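PDB 3B5E: Mll8374 protein, which probably hydrolyses carboxylic ester bonds, as a serine carboxylesterase of the alpha/beta-hydrolase type. Local coordinates for residues L35-V47 with A61-W74. Numbering follows the deposited sequence. Where two conformers were deposited one is given.
Sequences LLHGSGVDETTLV and AARGRIPQEDGFRW. With EDO (1,2-ethanediol), chain E; SO4 (sulfate ion), chain C; EDO (1,2-ethanediol), chain K.
Leu35 and Ala61 pair in parallel, with Ala62 N donating to Leu35 O at 3.3 Å; beyond the ends of strands 32-36 and 58-62, Gly40 N reaches Phe72 O (2.8 Å) and Phe72 N reaches Val41 O, tying the loop after strand 32-36 to the hairpin 66-73. The His37 ring has Ala62 O, Gly64 N and Phe72 O round its edge. With CG between backbone N and carbonyl carbon (chi1 64°), the ring points NE2 at Gly64 N, which donates an almost straight bond (3.1 Å, 175°) from 20° out of the ring plane. ND1 donates to Gly38 O, so both ring nitrogens are engaged and the ring's rotation is fixed. Trp74 NE1 lies over one face of this imidazole while donating to His37 O at 2.9 Å; Asp42 CA covers the opposite face. The indole is itself held between Gly64 CA and Leu36, whose CD2 stands 3.9 Å from the six-membered ring centroid, almost on its normal, a CH-pi contact. Arg63 grips Glu43 OE1 side-on through NE (2.8 Å) and NH2; Arg21 of strand 20-23 pairs with Glu43 OE2, so the carboxylate bridges two arginines. Ser39 OG and Arg73 NH1 converge on O2 of a sulfate ion, probably from the crystallisation liquor, Gln68 OE1 steadying the same NH1. The arrangement joins both strands of a beta-alpha-beta unit at their C-terminal ends, as in alpha/beta-hydrolases, where the loop starting His37-Gly38 lies near the probable Ser119-His199-Asp169 triad.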
loop_
_atom_site.group_PDB
_atom_site.type_symbol
_atom_site.label_atom_id
_atom_site.label_comp_id
_atom_site.label_asym_id
_atom_site.label_seq_id
_atom_site.Cartn_x
_atom_site.Cartn_y
_atom_site.Cartn_z
ATOM N N LEU A 35 -3.282 -1.190 -5.258
ATOM C CA LEU A 35 -3.190 0.228 -4.942
ATOM C C LEU A 35 -4.103 0.554 -3.766
ATOM O O LEU A 35 -5.295 0.212 -3.784
ATOM C CB LEU A 35 -3.580 1.074 -6.153
ATOM C CG LEU A 35 -2.990 0.751 -7.516
ATOM C CD1 LEU A 35 -3.580 1.765 -8.533
ATOM C CD2 LEU A 35 -1.504 0.822 -7.489
ATOM N N LEU A 36 -3.534 1.202 -2.732
ATOM C CA LEU A 36 -4.275 1.642 -1.547
ATOM C C LEU A 36 -4.067 3.129 -1.313
ATOM O O LEU A 36 -2.999 3.570 -0.857
ATOM C CB LEU A 36 -3.870 0.847 -0.303
ATOM C CG LEU A 36 -4.153 -0.663 -0.271
ATOM C CD1 LEU A 36 -3.050 -1.461 -1.034
ATOM C CD2 LEU A 36 -4.362 -1.241 1.141
ATOM N N HIS A 37 -5.120 3.866 -1.604
ATOM C CA HIS A 37 -5.185 5.318 -1.550
ATOM C C HIS A 37 -4.972 5.942 -0.158
ATOM O O HIS A 37 -5.124 5.292 0.860
ATOM C CB HIS A 37 -6.550 5.755 -2.145
ATOM C CG HIS A 37 -7.742 5.290 -1.355
ATOM N ND1 HIS A 37 -8.131 5.888 -0.172
ATOM C CD2 HIS A 37 -8.606 4.259 -1.551
ATOM C CE1 HIS A 37 -9.175 5.243 0.324
ATOM N NE2 HIS A 37 -9.494 4.257 -0.499
ATOM N N GLY A 38 -4.669 7.243 -0.150
ATOM C CA GLY A 38 -4.633 8.024 1.071
ATOM C C GLY A 38 -6.022 8.276 1.629
ATOM O O GLY A 38 -7.038 8.100 0.943
ATOM N N SER A 39 -6.059 8.706 2.875
ATOM C CA SER A 39 -7.338 8.959 3.559
ATOM C C SER A 39 -8.059 10.159 2.956
ATOM O O SER A 39 -7.414 11.131 2.529
ATOM C CB SER A 39 -7.130 9.166 5.044
ATOM O OG SER A 39 -6.654 10.467 5.309
ATOM N N GLY A 40 -9.386 10.069 2.904
ATOM C CA GLY A 40 -10.210 11.155 2.428
ATOM C C GLY A 40 -10.465 11.198 0.948
ATOM O O GLY A 40 -11.163 12.080 0.492
ATOM N N VAL A 41 -9.951 10.216 0.208
ATOM C CA VAL A 41 -10.104 10.144 -1.259
ATOM C C VAL A 41 -10.558 8.728 -1.630
ATOM O O VAL A 41 -10.904 7.946 -0.745
ATOM C CB VAL A 41 -8.783 10.585 -1.971
ATOM C CG1 VAL A 41 -8.496 12.052 -1.638
ATOM C CG2 VAL A 41 -7.608 9.699 -1.548
ATOM N N ASP A 42 -10.557 8.389 -2.912
ATOM C CA ASP A 42 -11.017 7.062 -3.322
ATOM C C ASP A 42 -9.998 6.298 -4.178
ATOM O O ASP A 42 -8.854 6.730 -4.375
ATOM C CB ASP A 42 -12.402 7.181 -4.004
ATOM C CG ASP A 42 -12.344 7.828 -5.381
ATOM O OD1 ASP A 42 -11.281 7.890 -6.016
ATOM O OD2 ASP A 42 -13.397 8.281 -5.840
ATOM N N GLU A 43 -10.439 5.144 -4.672
ATOM C CA GLU A 43 -9.608 4.205 -5.407
ATOM C C GLU A 43 -9.129 4.687 -6.772
ATOM O O GLU A 43 -8.269 4.066 -7.367
ATOM C CB GLU A 43 -10.373 2.888 -5.570
ATOM C CG GLU A 43 -11.412 2.860 -6.672
ATOM C CD GLU A 43 -12.642 3.741 -6.431
ATOM O OE1 GLU A 43 -12.924 4.107 -5.276
ATOM O OE2 GLU A 43 -13.348 4.052 -7.423
ATOM N N THR A 44 -9.679 5.771 -7.281
ATOM C CA THR A 44 -9.226 6.303 -8.574
ATOM C C THR A 44 -7.909 7.093 -8.468
ATOM O O THR A 44 -7.255 7.355 -9.481
ATOM C CB THR A 44 -10.298 7.205 -9.206
ATOM O OG1 THR A 44 -10.504 8.360 -8.377
ATOM C CG2 THR A 44 -11.605 6.443 -9.394
ATOM N N THR A 45 -7.529 7.467 -7.249
ATOM C CA THR A 45 -6.507 8.496 -7.028
ATOM C C THR A 45 -5.062 8.065 -7.321
ATOM O O THR A 45 -4.255 8.894 -7.731
ATOM C CB THR A 45 -6.630 9.145 -5.619
ATOM O OG1 THR A 45 -6.489 8.135 -4.618
ATOM C CG2 THR A 45 -7.957 9.873 -5.446
ATOM N N LEU A 46 -4.735 6.789 -7.150
ATOM C CA LEU A 46 -3.383 6.306 -7.427
ATOM C C LEU A 46 -3.233 5.715 -8.827
ATOM O O LEU A 46 -2.128 5.298 -9.203
ATOM C CB LEU A 46 -2.966 5.277 -6.371
ATOM C CG LEU A 46 -2.798 5.695 -4.895
ATOM C CD1 LEU A 46 -2.213 4.566 -4.139
ATOM C CD2 LEU A 46 -1.899 6.969 -4.805
ATOM N N VAL A 47 -4.319 5.698 -9.614
ATOM C CA VAL A 47 -4.278 5.072 -10.928
ATOM C C VAL A 47 -3.313 5.807 -11.900
ATOM O O VAL A 47 -2.512 5.168 -12.563
ATOM C CB VAL A 47 -5.714 4.841 -11.522
ATOM C CG1 VAL A 47 -5.648 4.408 -12.993
ATOM C CG2 VAL A 47 -6.473 3.795 -10.705
ATOM N N ALA A 61 -7.321 -1.489 -7.937
ATOM C CA ALA A 61 -7.485 -0.205 -7.273
ATOM C C ALA A 61 -8.606 -0.375 -6.238
ATOM O O ALA A 61 -9.782 -0.271 -6.571
ATOM C CB ALA A 61 -7.813 0.856 -8.276
ATOM N N ALA A 62 -8.202 -0.630 -4.986
ATOM C CA ALA A 62 -9.108 -0.963 -3.896
ATOM C C ALA A 62 -9.570 0.284 -3.136
ATOM O O ALA A 62 -8.844 1.289 -3.028
ATOM C CB ALA A 62 -8.451 -1.940 -2.964
ATOM N N ARG A 63 -10.763 0.191 -2.569
ATOM C CA ARG A 63 -11.351 1.294 -1.785
ATOM C C ARG A 63 -11.469 0.917 -0.319
ATOM O O ARG A 63 -11.939 -0.164 0.007
ATOM C CB ARG A 63 -12.733 1.648 -2.329
ATOM C CG ARG A 63 -13.416 2.861 -1.650
ATOM C CD ARG A 63 -14.836 3.058 -2.070
ATOM N NE ARG A 63 -14.896 3.630 -3.417
ATOM C CZ ARG A 63 -15.993 4.101 -3.994
ATOM N NH1 ARG A 63 -17.162 4.048 -3.386
ATOM N NH2 ARG A 63 -15.911 4.632 -5.198
ATOM N N GLY A 64 -11.061 1.836 0.557
ATOM C CA GLY A 64 -11.260 1.685 2.002
ATOM C C GLY A 64 -12.726 1.569 2.399
ATOM O O GLY A 64 -13.629 2.026 1.699
ATOM N N ARG A 65 -12.976 0.914 3.523
ATOM C CA ARG A 65 -14.353 0.626 3.933
ATOM C C ARG A 65 -14.960 1.643 4.887
ATOM O O ARG A 65 -16.139 1.555 5.209
ATOM C CB ARG A 65 -14.425 -0.755 4.541
ATOM C CG ARG A 65 -13.930 -1.790 3.585
ATOM C CD ARG A 65 -14.408 -3.162 3.928
ATOM N NE ARG A 65 -14.100 -3.562 5.298
ATOM C CZ ARG A 65 -14.320 -4.782 5.784
ATOM N NH1 ARG A 65 -14.849 -5.733 5.027
ATOM N NH2 ARG A 65 -14.012 -5.055 7.040
ATOM N N ILE A 66 -14.173 2.625 5.296
ATOM C CA ILE A 66 -14.607 3.647 6.242
ATOM C C ILE A 66 -14.745 4.985 5.521
ATOM O O ILE A 66 -13.768 5.477 4.966
ATOM C CB ILE A 66 -13.579 3.763 7.389
ATOM C CG1 ILE A 66 -13.507 2.441 8.151
ATOM C CG2 ILE A 66 -13.932 4.896 8.347
ATOM C CD1 ILE A 66 -12.351 2.349 9.047
ATOM N N PRO A 67 -15.955 5.574 5.519
ATOM C CA PRO A 67 -16.119 6.889 4.921
ATOM C C PRO A 67 -15.325 7.979 5.652
ATOM O O PRO A 67 -15.164 7.951 6.870
ATOM C CB PRO A 67 -17.629 7.153 5.044
ATOM C CG PRO A 67 -18.239 5.807 5.183
ATOM C CD PRO A 67 -17.241 5.061 6.025
ATOM N N GLN A 68 -14.803 8.908 4.878
ATOM C CA GLN A 68 -14.161 10.101 5.407
ATOM C C GLN A 68 -14.486 11.212 4.434
ATOM O O GLN A 68 -13.928 11.287 3.328
ATOM C CB GLN A 68 -12.672 9.959 5.530
ATOM C CG GLN A 68 -12.048 11.288 5.930
ATOM C CD GLN A 68 -10.632 11.144 6.316
ATOM O OE1 GLN A 68 -10.262 10.131 6.887
ATOM N NE2 GLN A 68 -9.801 12.151 5.997
ATOM N N GLU A 69 -15.419 12.064 4.844
ATOM C CA GLU A 69 -15.884 13.156 4.015
ATOM C C GLU A 69 -16.367 12.580 2.684
ATOM O O GLU A 69 -17.211 11.685 2.687
ATOM C CB GLU A 69 -14.779 14.204 3.874
ATOM C CG GLU A 69 -14.205 14.637 5.219
ATOM C CD GLU A 69 -13.708 16.070 5.238
ATOM O OE1 GLU A 69 -13.776 16.768 4.200
ATOM O OE2 GLU A 69 -13.251 16.506 6.311
ATOM N N ASP A 70 -15.823 13.055 1.564
ATOM C CA ASP A 70 -16.234 12.579 0.226
ATOM C C ASP A 70 -15.453 11.352 -0.237
ATOM O O ASP A 70 -15.699 10.839 -1.325
ATOM C CB ASP A 70 -16.102 13.690 -0.818
ATOM C CG ASP A 70 -17.108 14.823 -0.594
ATOM O OD1 ASP A 70 -18.312 14.529 -0.350
ATOM O OD2 ASP A 70 -16.685 16.002 -0.651
ATOM N N GLY A 71 -14.526 10.879 0.585
ATOM C CA GLY A 71 -13.747 9.700 0.249
ATOM C C GLY A 71 -13.799 8.685 1.358
ATOM O O GLY A 71 -14.835 8.505 1.982
ATOM N N PHE A 72 -12.669 8.010 1.562
ATOM C CA PHE A 72 -12.594 6.803 2.364
ATOM C C PHE A 72 -11.234 6.717 3.069
ATOM O O PHE A 72 -10.263 7.434 2.731
ATOM C CB PHE A 72 -12.877 5.558 1.475
ATOM C CG PHE A 72 -14.193 5.656 0.744
ATOM C CD1 PHE A 72 -15.368 5.244 1.360
ATOM C CD2 PHE A 72 -14.277 6.257 -0.524
ATOM C CE1 PHE A 72 -16.592 5.416 0.729
ATOM C CE2 PHE A 72 -15.503 6.422 -1.159
ATOM C CZ PHE A 72 -16.652 5.998 -0.527
ATOM N N ARG A 73 -11.193 5.841 4.058
ATOM C CA ARG A 73 -9.971 5.501 4.749
ATOM C C ARG A 73 -9.986 4.028 5.102
ATOM O O ARG A 73 -11.016 3.375 5.010
ATOM C CB ARG A 73 -9.792 6.374 6.000
ATOM C CG ARG A 73 -10.966 6.345 7.026
ATOM C CD ARG A 73 -10.691 7.266 8.222
ATOM N NE ARG A 73 -9.412 6.900 8.829
ATOM C CZ ARG A 73 -8.283 7.585 8.760
ATOM N NH1 ARG A 73 -8.238 8.797 8.219
ATOM N NH2 ARG A 73 -7.186 7.071 9.315
ATOM N N TRP A 74 -8.822 3.539 5.524
ATOM C CA TRP A 74 -8.548 2.110 5.684
ATOM C C TRP A 74 -8.786 1.582 7.097
ATOM O O TRP A 74 -9.037 0.409 7.287
ATOM C CB TRP A 74 -7.106 1.837 5.220
ATOM C CG TRP A 74 -7.006 2.069 3.717
ATOM C CD1 TRP A 74 -6.532 3.170 3.083
ATOM C CD2 TRP A 74 -7.450 1.173 2.689
ATOM N NE1 TRP A 74 -6.673 3.038 1.732
ATOM C CE2 TRP A 74 -7.232 1.819 1.457
ATOM C CE3 TRP A 74 -8.042 -0.097 2.693
ATOM C CZ2 TRP A 74 -7.536 1.226 0.259
ATOM C CZ3 TRP A 74 -8.342 -0.673 1.505
ATOM C CH2 TRP A 74 -8.101 -0.011 0.302
HETATM C C1 EDO E . -17.757 10.614 7.124
HETATM O O1 EDO E . -18.317 10.827 5.816
HETATM C C2 EDO E . -17.434 11.952 7.784
HETATM O O2 EDO E . -16.021 12.180 7.800
HETATM S S SO4 C . -4.334 9.614 8.204
HETATM O O1 SO4 C . -4.248 8.182 8.338
HETATM O O2 SO4 C . -5.645 10.090 7.809
HETATM O O3 SO4 C . -3.503 10.052 7.155
HETATM O O4 SO4 C . -4.034 10.237 9.486
HETATM C C1 EDO K . -20.142 5.222 -4.937
HETATM O O1 EDO K . -19.099 5.620 -5.833
HETATM C C2 EDO K . -20.511 6.404 -4.048
HETATM O O2 EDO K . -19.873 6.301 -2.767
HETATM O O HOH W 1 -6.716 2.599 -3.853
HETATM O O HOH W 2 -15.403 8.957 -3.896
#